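Local coordinates for MdbA protein (Corynebacterium diphtheriae, PDB 5C00) that probably catalyses disulfide bond formation in exported proteins as a DsbA-like thiol-disulfide oxidoreductase, and is essential for viability, pilus assembly, toxin production and virulence, at residues L146-S149 and D150-Q154. Sequence-based numbering, arbitrary orientation. Where two conformers were deposited one is given.
Sequences LGAS and DEVTQ
The carbonyl oxygen of Ser149 is gripped twice by Thr153, once by its backbone and once by its side chain, where an N-capped helix begins. Thr153 N donates to Ser149 O over 2.9 Å, the first i to i+4 bond of helix 150-158, and Thr153 OG1 reaches the same oxygen at 2.8 Å. The hydroxyl arrives from above the carbonyl plane, 41° out of it, while the amide lies closer to that plane. With OG1 set beside its own backbone N (chi1 -59°), the threonine hydroxyl folds back along the helix and spends its proton within the first turn.

Ser149 is the N-cap. Its OG lies between its own backbone N and carbonyl carbon (chi1 72°), which swings it over the helix start to accept from Val152 N at 3.1 Å in a nearly straight bond, giving this N-H of the first turn an acceptor. Glu151 CB sits alongside the same hydroxyl, 3.6 Å from OG.

On the inner side, the methyl of Ala148 meets Val152 CG1, CB to CG1 at 3.9 Å, and also rests on Ala143 of helix 136-145. Thr153 leans on Ala140 and Lys144 of that helix, so the new helix packs back against the one just ended. Between the two, Gly147 closes helix 136-145 in a Schellman motif with positive phi, making the link a tight helix-to-helix turn in the helical part of this DsbA-family, thioredoxin-clan protein. The other valine methyl, Val152 CG2, presses against the capping hydroxyl, 3.3 Å from Ser149 OG.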
loop_
_atom_site.group_PDB
_atom_site.type_symbol
_atom_site.label_atom_id
_atom_site.label_comp_id
_atom_site.label_asym_id
_atom_site.label_seq_id
_atom_site.Cartn_x
_atom_site.Cartn_y
_atom_site.Cartn_z
ATOM N N LEU A 146 8.078 11.652 -7.192
ATOM C CA LEU A 146 7.116 10.846 -7.941
ATOM C C LEU A 146 5.836 11.582 -8.281
ATOM O O LEU A 146 4.933 11.014 -8.939
ATOM C CB LEU A 146 6.782 9.544 -7.181
ATOM C CG LEU A 146 7.688 8.359 -7.515
ATOM C CD1 LEU A 146 7.474 7.175 -6.572
ATOM C CD2 LEU A 146 7.547 7.876 -8.945
ATOM N N GLY A 147 5.681 12.797 -7.784
ATOM C CA GLY A 147 4.550 13.593 -8.183
ATOM C C GLY A 147 3.635 14.075 -7.102
ATOM O O GLY A 147 2.658 14.742 -7.430
ATOM N N ALA A 148 3.972 13.823 -5.824
ATOM C CA ALA A 148 3.132 14.275 -4.737
ATOM C C ALA A 148 3.147 15.776 -4.636
ATOM O O ALA A 148 4.157 16.445 -4.921
ATOM C CB ALA A 148 3.555 13.678 -3.412
ATOM N N SER A 149 2.030 16.297 -4.182
ATOM C CA SER A 149 1.886 17.714 -4.023
ATOM C C SER A 149 2.788 18.231 -2.898
ATOM O O SER A 149 3.245 17.474 -2.060
ATOM C CB SER A 149 0.446 18.042 -3.723
ATOM O OG SER A 149 0.104 17.643 -2.417
ATOM N N ASP A 150 3.053 19.536 -2.914
ATOM C CA ASP A 150 3.756 20.231 -1.799
ATOM C C ASP A 150 3.096 20.035 -0.450
ATOM O O ASP A 150 3.783 19.877 0.566
ATOM C CB ASP A 150 3.890 21.742 -2.077
ATOM C CG ASP A 150 4.985 22.062 -3.059
ATOM O OD1 ASP A 150 5.594 21.167 -3.660
ATOM O OD2 ASP A 150 5.219 23.252 -3.290
ATOM N N GLU A 151 1.769 19.995 -0.443
ATOM C CA GLU A 151 0.974 19.739 0.742
ATOM C C GLU A 151 1.228 18.341 1.306
ATOM O O GLU A 151 1.428 18.175 2.488
ATOM C CB GLU A 151 -0.512 19.865 0.404
ATOM C CG GLU A 151 -1.430 19.863 1.617
ATOM C CD GLU A 151 -2.302 18.623 1.734
ATOM O OE1 GLU A 151 -2.603 17.982 0.692
ATOM O OE2 GLU A 151 -2.697 18.304 2.887
ATOM N N VAL A 152 1.185 17.348 0.431
ATOM C CA VAL A 152 1.424 15.974 0.816
ATOM C C VAL A 152 2.862 15.813 1.322
ATOM O O VAL A 152 3.110 15.157 2.363
ATOM C CB VAL A 152 1.155 14.994 -0.346
ATOM C CG1 VAL A 152 1.627 13.599 -0.033
ATOM C CG2 VAL A 152 -0.322 14.949 -0.620
ATOM N N THR A 153 3.796 16.397 0.592
ATOM C CA THR A 153 5.208 16.266 0.903
ATOM C C THR A 153 5.523 16.811 2.309
ATOM O O THR A 153 6.175 16.159 3.133
ATOM C CB THR A 153 6.063 16.964 -0.162
ATOM O OG1 THR A 153 5.798 16.391 -1.448
ATOM C CG2 THR A 153 7.544 16.780 0.157
ATOM N N GLN A 154 5.019 18.000 2.617
ATOM C CA GLN A 154 5.214 18.571 3.943
ATOM C C GLN A 154 4.523 17.749 5.027
ATOM O O GLN A 154 5.060 17.544 6.084
ATOM C CB GLN A 154 4.777 20.034 3.967
ATOM C CG GLN A 154 5.177 20.770 5.259
ATOM C CD GLN A 154 6.686 20.827 5.503
ATOM O OE1 GLN A 154 7.500 20.927 4.577
ATOM N NE2 GLN A 154 7.058 20.795 6.756
#